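Local coordinates for alpha-l-arabinofuranosidase domain protein (Thermotoga maritima, PDB 4ATW) that probably hydrolyses terminal alpha-L-arabinofuranosyl residues from arabinose-containing polysaccharides and oligosaccharides, as a thermostable glycoside hydrolase, at residues 418-424 against 465-471; 432-438 against 474-480. All coordinates share one frame; numbering follows the deposited sequence.

Both interactions join antiparallel neighbours in the C-terminal beta domain, and their centres lie about 13 Å apart. Their segments alternate along the chain: 418-424 is followed by 432-438, and 465-471 by 474-480, so the connections cross from one pair to the other. Between them lie the side chains of H469 and F471: F471 CD1 comes 3.7 Å from S477 OG, F471 CZ lies 3.9 Å from I479 CD1, and H469 CE1 is 3.8 Å from V434 CG2. Interaction 1 is the more remote, about 31 Å from the centre of the chain against about 22 Å for interaction 2, which borders helices 299-313 and 345-355, beside the parallel eight-stranded barrel, the probable catalytic domain.

Interaction 1. Residues 418-424 against 465-471; sequences LKVPIRV and TEFEHTF
I422 lays its CG1 over one face of the F467 ring, a CH-pi contact whose exact closeness is uncertain at this resolution. With chi1 at 87°, CG1 sits between the backbone N and the carbonyl carbon, which carries the branch across to the aromatic. This belongs to the packed side, where V420 CG1 also meets the edge of the F471 ring, the two side chains crossing at about a right angle. F471 itself rests on V409 of strand 405-411. The backbones are joined at intervals: L418 N to F471 O (3.0 Å) and F471 N to L418 O (2.9 Å) close one end, F467 N gives a nearly straight bond to I422 O, and V424 N bonds to T465 O (2.9 Å). On the opposite face of the sheet from I422 and F467, R423, E466 and E468 carry charges beside P421. E466 bends at chi2 (81°), bringing OE1 within 3.0 Å of R423 NE; the oxygen lies almost in the guanidinium plane but is met from above its own carboxylate plane. E425 takes R423 NH1 and R4 binds E466 OE2, making a charged chain on this face. The side chains of K419, E468 and T470 lie on the exposed side, where K419 NZ makes a salt bridge to E468 OE1 (2.9 Å) whose hydrogen bond is weak. Strand 421-424 runs parallel to strand 4-8 as well, so the pair is a short antiparallel piece of a mixed sheet, part of the beta-sandwich domain that accompanies the barrel in arabinofuranosidases of this kind.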
loop_
_atom_site.group_PDB
_atom_site.type_symbol
_atom_site.label_atom_id
_atom_site.label_comp_id
_atom_site.label_asym_id
_atom_site.label_seq_id
_atom_site.Cartn_x
_atom_site.Cartn_y
_atom_site.Cartn_z
ATOM N N LEU A 418 -17.495 -21.612 -8.822
ATOM C CA LEU A 418 -18.443 -21.057 -9.784
ATOM C C LEU A 418 -17.966 -21.197 -11.233
ATOM O O LEU A 418 -16.814 -20.874 -11.550
ATOM C CB LEU A 418 -18.730 -19.586 -9.436
ATOM C CG LEU A 418 -19.861 -19.233 -8.451
ATOM C CD1 LEU A 418 -19.664 -19.909 -7.108
ATOM C CD2 LEU A 418 -19.912 -17.726 -8.299
ATOM N N LYS A 419 -18.865 -21.633 -12.114
ATOM C CA LYS A 419 -18.527 -21.888 -13.517
ATOM C C LYS A 419 -18.980 -20.809 -14.512
ATOM O O LYS A 419 -19.432 -21.122 -15.613
ATOM C CB LYS A 419 -19.072 -23.253 -13.952
ATOM C CG LYS A 419 -18.029 -24.358 -13.974
ATOM C CD LYS A 419 -18.453 -25.497 -14.887
ATOM C CE LYS A 419 -18.808 -24.991 -16.275
ATOM N NZ LYS A 419 -19.497 -26.031 -17.088
ATOM N N VAL A 420 -18.845 -19.546 -14.122
ATOM C CA VAL A 420 -19.084 -18.409 -15.005
ATOM C C VAL A 420 -18.498 -18.402 -16.410
ATOM O O VAL A 420 -17.313 -18.687 -16.625
ATOM C CB VAL A 420 -18.330 -17.316 -14.124
ATOM C CG1 VAL A 420 -17.000 -17.836 -13.644
ATOM C CG2 VAL A 420 -18.145 -16.018 -14.911
ATOM N N PRO A 421 -19.339 -18.051 -17.395
ATOM C CA PRO A 421 -18.971 -17.967 -18.816
ATOM C C PRO A 421 -18.304 -16.636 -19.092
ATOM O O PRO A 421 -18.976 -15.611 -19.166
ATOM C CB PRO A 421 -20.312 -18.031 -19.526
ATOM C CG PRO A 421 -21.200 -17.300 -18.575
ATOM C CD PRO A 421 -20.791 -17.843 -17.213
ATOM N N ILE A 422 -16.989 -16.638 -19.231
ATOM C CA ILE A 422 -16.293 -15.388 -19.504
ATOM C C ILE A 422 -16.320 -15.234 -21.035
ATOM O O ILE A 422 -16.597 -16.191 -21.743
ATOM C CB ILE A 422 -14.821 -15.437 -18.926
ATOM C CG1 ILE A 422 -13.863 -16.053 -19.930
ATOM C CG2 ILE A 422 -14.754 -16.336 -17.705
ATOM C CD1 ILE A 422 -13.397 -15.081 -21.039
ATOM N N ARG A 423 -16.075 -14.039 -21.555
ATOM C CA ARG A 423 -16.051 -13.861 -23.006
ATOM C C ARG A 423 -15.157 -12.679 -23.349
ATOM O O ARG A 423 -15.250 -11.617 -22.729
ATOM C CB ARG A 423 -17.463 -13.640 -23.539
ATOM C CG ARG A 423 -17.795 -12.214 -23.938
ATOM C CD ARG A 423 -17.655 -11.961 -25.443
ATOM N NE ARG A 423 -18.533 -12.814 -26.254
ATOM C CZ ARG A 423 -18.768 -12.646 -27.559
ATOM N NH1 ARG A 423 -18.205 -11.652 -28.227
ATOM N NH2 ARG A 423 -19.562 -13.484 -28.206
ATOM N N VAL A 424 -14.291 -12.861 -24.336
ATOM C CA VAL A 424 -13.368 -11.807 -24.718
ATOM C C VAL A 424 -13.542 -11.418 -26.191
ATOM O O VAL A 424 -13.047 -12.124 -27.063
ATOM C CB VAL A 424 -11.944 -12.301 -24.498
ATOM C CG1 VAL A 424 -11.000 -11.150 -24.493
ATOM C CG2 VAL A 424 -11.863 -13.098 -23.207
ATOM N N THR A 465 -12.969 -16.864 -27.878
ATOM C CA THR A 465 -13.791 -15.651 -27.796
ATOM C C THR A 465 -14.911 -15.787 -26.770
ATOM O O THR A 465 -15.423 -14.815 -26.218
ATOM C CB THR A 465 -14.397 -15.350 -29.163
ATOM O OG1 THR A 465 -13.319 -15.058 -30.072
ATOM C CG2 THR A 465 -15.427 -14.192 -29.087
ATOM N N GLU A 466 -15.283 -17.024 -26.524
ATOM C CA GLU A 466 -16.304 -17.309 -25.554
ATOM C C GLU A 466 -15.900 -18.631 -24.895
ATOM O O GLU A 466 -15.528 -19.588 -25.576
ATOM C CB GLU A 466 -17.645 -17.433 -26.258
ATOM C CG GLU A 466 -18.801 -17.695 -25.328
ATOM C CD GLU A 466 -19.307 -16.441 -24.664
ATOM O OE1 GLU A 466 -19.673 -15.495 -25.401
ATOM O OE2 GLU A 466 -19.347 -16.414 -23.410
ATOM N N PHE A 467 -15.910 -18.669 -23.570
ATOM C CA PHE A 467 -15.585 -19.903 -22.889
ATOM C C PHE A 467 -16.018 -19.915 -21.437
ATOM O O PHE A 467 -16.827 -19.092 -21.003
ATOM C CB PHE A 467 -14.087 -20.253 -23.027
ATOM C CG PHE A 467 -13.162 -19.392 -22.222
ATOM C CD1 PHE A 467 -12.793 -19.759 -20.929
ATOM C CD2 PHE A 467 -12.594 -18.249 -22.775
ATOM C CE1 PHE A 467 -11.854 -18.993 -20.189
ATOM C CE2 PHE A 467 -11.655 -17.482 -22.050
ATOM C CZ PHE A 467 -11.290 -17.862 -20.754
ATOM N N GLU A 468 -15.499 -20.886 -20.702
ATOM C CA GLU A 468 -15.813 -21.043 -19.282
ATOM C C GLU A 468 -14.578 -21.525 -18.527
ATOM O O GLU A 468 -13.645 -22.111 -19.106
ATOM C CB GLU A 468 -16.937 -22.079 -19.053
ATOM C CG GLU A 468 -18.321 -21.759 -19.619
ATOM C CD GLU A 468 -19.398 -22.725 -19.109
ATOM O OE1 GLU A 468 -19.142 -23.948 -19.074
ATOM O OE2 GLU A 468 -20.502 -22.260 -18.748
ATOM N N HIS A 469 -14.592 -21.262 -17.227
ATOM C CA HIS A 469 -13.524 -21.661 -16.330
ATOM C C HIS A 469 -14.145 -21.555 -14.944
ATOM O O HIS A 469 -14.798 -20.559 -14.622
ATOM C CB HIS A 469 -12.337 -20.726 -16.436
ATOM C CG HIS A 469 -11.246 -21.057 -15.477
ATOM N ND1 HIS A 469 -10.339 -22.060 -15.716
ATOM C CD2 HIS A 469 -10.927 -20.538 -14.264
ATOM C CE1 HIS A 469 -9.500 -22.144 -14.695
ATOM N NE2 HIS A 469 -9.836 -21.231 -13.800
ATOM N N THR A 470 -13.980 -22.587 -14.135
ATOM C CA THR A 470 -14.566 -22.548 -12.819
ATOM C C THR A 470 -13.563 -21.977 -11.825
ATOM O O THR A 470 -12.377 -22.285 -11.887
ATOM C CB THR A 470 -15.017 -23.951 -12.413
ATOM O OG1 THR A 470 -13.996 -24.893 -12.754
ATOM C CG2 THR A 470 -16.289 -24.331 -13.154
ATOM N N PHE A 471 -14.030 -21.111 -10.929
ATOM C CA PHE A 471 -13.155 -20.514 -9.931
ATOM C C PHE A 471 -13.517 -21.073 -8.570
ATOM O O PHE A 471 -14.678 -21.031 -8.155
ATOM C CB PHE A 471 -13.308 -18.995 -9.932
ATOM C CG PHE A 471 -13.037 -18.362 -11.262
ATOM C CD1 PHE A 471 -11.755 -17.964 -11.605
ATOM C CD2 PHE A 471 -14.061 -18.157 -12.175
ATOM C CE1 PHE A 471 -11.511 -17.359 -12.859
ATOM C CE2 PHE A 471 -13.818 -17.555 -13.425
ATOM C CZ PHE A 471 -12.555 -17.154 -13.769
#

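Interaction 2. Residues 432-438 against 474-480; sequences ATVYTLT and FSCSVIE
T438 departs from the regular pairing by using its side chain: OG1 donates to F474 O (3.0 Å), coming from above the carbonyl plane, with P473 O a weaker, secondary partner. Its chi1 of -166° turns OG1 opposite the backbone N and towards F474, whose ring crosses the threonine side chain at about a right angle. F474 and S475 both face N411 in a G1 beta bulge, F474 having a positive phi of 33°, and S475 OG turns back to K472 O. Beyond this end the strands are regular and antiparallel. Three hydrogen-bonded pairs, L437 with C476, Y435 with V478 and T433 with E480, each exchange two backbone bonds, including L437 N to C476 O at 2.8 Å and Y435 N to V478 O at 3.0 Å. Between them, V434 and I479 stand side by side, CG1 to CG1 at 3.6 Å, and T436 meets S477 OG through CB and CG2. On the other face, E480 CB lies at the edge of the Y435 ring, and its carboxylate passes near the phenol, OE2 being 3.6 Å from Y435 OH. H356 stacks on that ring and its ND1 is hydrogen-bonded to E480 OE1, so H356 touches both residues. The V434 and S477 face adjoins the loop with F471. The Y435, L437 and V478 face packs on L352 of helix 345-355, C476 is disulfide-bonded to C306 of helix 299-313, and strands 455-457 and 405-411 flank the pair within the sheet.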
loop_
_atom_site.group_PDB
_atom_site.type_symbol
_atom_site.label_atom_id
_atom_site.label_comp_id
_atom_site.label_asym_id
_atom_site.label_seq_id
_atom_site.Cartn_x
_atom_site.Cartn_y
_atom_site.Cartn_z
ATOM N N ALA A 432 -4.019 -20.070 -23.203
ATOM C CA ALA A 432 -3.703 -19.271 -22.023
ATOM C C ALA A 432 -3.401 -20.107 -20.762
ATOM O O ALA A 432 -3.785 -21.276 -20.662
ATOM C CB ALA A 432 -4.855 -18.328 -21.742
ATOM N N THR A 433 -2.714 -19.496 -19.798
ATOM C CA THR A 433 -2.383 -20.156 -18.538
ATOM C C THR A 433 -2.983 -19.360 -17.365
ATOM O O THR A 433 -2.890 -18.141 -17.351
ATOM C CB THR A 433 -0.848 -20.291 -18.406
ATOM O OG1 THR A 433 -0.490 -20.291 -17.017
ATOM C CG2 THR A 433 -0.122 -19.175 -19.187
ATOM N N VAL A 434 -3.620 -20.030 -16.401
ATOM C CA VAL A 434 -4.224 -19.300 -15.277
ATOM C C VAL A 434 -3.540 -19.512 -13.948
ATOM O O VAL A 434 -3.366 -20.658 -13.497
ATOM C CB VAL A 434 -5.742 -19.641 -15.047
ATOM C CG1 VAL A 434 -6.464 -19.722 -16.358
ATOM C CG2 VAL A 434 -5.915 -20.932 -14.231
ATOM N N TYR A 435 -3.160 -18.406 -13.307
ATOM C CA TYR A 435 -2.523 -18.521 -12.002
ATOM C C TYR A 435 -3.555 -18.200 -10.977
ATOM O O TYR A 435 -4.071 -17.102 -10.967
ATOM C CB TYR A 435 -1.357 -17.558 -11.859
ATOM C CG TYR A 435 -0.434 -17.598 -13.030
ATOM C CD1 TYR A 435 -0.756 -16.924 -14.204
ATOM C CD2 TYR A 435 0.758 -18.299 -12.968
ATOM C CE1 TYR A 435 0.102 -16.935 -15.302
ATOM C CE2 TYR A 435 1.630 -18.334 -14.065
ATOM C CZ TYR A 435 1.297 -17.643 -15.232
ATOM O OH TYR A 435 2.140 -17.637 -16.321
ATOM N N THR A 436 -3.864 -19.170 -10.132
ATOM C CA THR A 436 -4.868 -18.958 -9.105
ATOM C C THR A 436 -4.283 -19.121 -7.697
ATOM O O THR A 436 -3.354 -19.923 -7.464
ATOM C CB THR A 436 -6.047 -19.924 -9.307
ATOM O OG1 THR A 436 -5.797 -21.135 -8.591
ATOM C CG2 THR A 436 -6.199 -20.266 -10.794
ATOM N N LEU A 437 -4.834 -18.352 -6.761
ATOM C CA LEU A 437 -4.367 -18.374 -5.374
ATOM C C LEU A 437 -5.463 -18.672 -4.372
ATOM O O LEU A 437 -6.428 -17.909 -4.234
ATOM C CB LEU A 437 -3.713 -17.031 -5.016
ATOM C CG LEU A 437 -3.521 -16.686 -3.542
ATOM C CD1 LEU A 437 -2.664 -17.730 -2.843
ATOM C CD2 LEU A 437 -2.876 -15.318 -3.466
ATOM N N THR A 438 -5.298 -19.784 -3.667
ATOM C CA THR A 438 -6.270 -20.186 -2.660
ATOM C C THR A 438 -5.561 -21.181 -1.763
ATOM O O THR A 438 -4.332 -21.272 -1.806
ATOM C CB THR A 438 -7.528 -20.861 -3.304
ATOM O OG1 THR A 438 -8.601 -20.943 -2.343
ATOM C CG2 THR A 438 -7.180 -22.254 -3.808
ATOM N N PHE A 474 -13.465 -18.833 -2.265
ATOM C CA PHE A 474 -12.432 -17.959 -1.701
ATOM C C PHE A 474 -11.103 -18.032 -2.464
ATOM O O PHE A 474 -10.044 -18.295 -1.907
ATOM C CB PHE A 474 -12.230 -18.256 -0.204
ATOM C CG PHE A 474 -11.894 -19.692 0.109
ATOM C CD1 PHE A 474 -10.602 -20.173 -0.061
ATOM C CD2 PHE A 474 -12.868 -20.556 0.609
ATOM C CE1 PHE A 474 -10.287 -21.495 0.270
ATOM C CE2 PHE A 474 -12.565 -21.877 0.939
ATOM C CZ PHE A 474 -11.278 -22.348 0.773
ATOM N N SER A 475 -11.186 -17.778 -3.757
ATOM C CA SER A 475 -10.016 -17.802 -4.610
ATOM C C SER A 475 -9.867 -16.497 -5.424
ATOM O O SER A 475 -10.808 -15.729 -5.648
ATOM C CB SER A 475 -10.067 -19.019 -5.556
ATOM O OG SER A 475 -11.055 -18.890 -6.572
ATOM N N CYS A 476 -8.655 -16.270 -5.886
ATOM C CA CYS A 476 -8.334 -15.066 -6.621
ATOM C C CYS A 476 -7.528 -15.620 -7.768
ATOM O O CYS A 476 -6.541 -16.317 -7.547
ATOM C CB CYS A 476 -7.500 -14.201 -5.687
ATOM S SG CYS A 476 -6.970 -12.538 -6.179
ATOM N N SER A 477 -7.962 -15.337 -8.989
ATOM C CA SER A 477 -7.282 -15.883 -10.153
ATOM C C SER A 477 -6.994 -14.855 -11.238
ATOM O O SER A 477 -7.689 -13.859 -11.376
ATOM C CB SER A 477 -8.135 -17.011 -10.742
ATOM O OG SER A 477 -8.576 -17.932 -9.750
ATOM N N VAL A 478 -5.946 -15.095 -12.003
ATOM C CA VAL A 478 -5.587 -14.218 -13.107
ATOM C C VAL A 478 -5.374 -15.103 -14.335
ATOM O O VAL A 478 -4.404 -15.894 -14.418
ATOM C CB VAL A 478 -4.269 -13.470 -12.877
ATOM C CG1 VAL A 478 -3.969 -12.567 -14.092
ATOM C CG2 VAL A 478 -4.329 -12.711 -11.583
ATOM N N ILE A 479 -6.291 -14.992 -15.283
ATOM C CA ILE A 479 -6.180 -15.761 -16.506
ATOM C C ILE A 479 -5.260 -14.922 -17.385
ATOM O O ILE A 479 -5.588 -13.794 -17.736
ATOM C CB ILE A 479 -7.578 -15.949 -17.162
ATOM C CG1 ILE A 479 -8.485 -16.764 -16.238
ATOM C CG2 ILE A 479 -7.439 -16.678 -18.453
ATOM C CD1 ILE A 479 -9.936 -16.916 -16.698
ATOM N N GLU A 480 -4.096 -15.462 -17.706
ATOM C CA GLU A 480 -3.121 -14.749 -18.527
ATOM C C GLU A 480 -3.132 -15.309 -19.926
ATOM O O GLU A 480 -2.592 -16.384 -20.179
ATOM C CB GLU A 480 -1.731 -14.890 -17.932
ATOM C CG GLU A 480 -0.716 -13.983 -18.530
ATOM C CD GLU A 480 0.588 -14.021 -17.744
ATOM O OE1 GLU A 480 0.636 -13.433 -16.636
ATOM O OE2 GLU A 480 1.559 -14.661 -18.234
#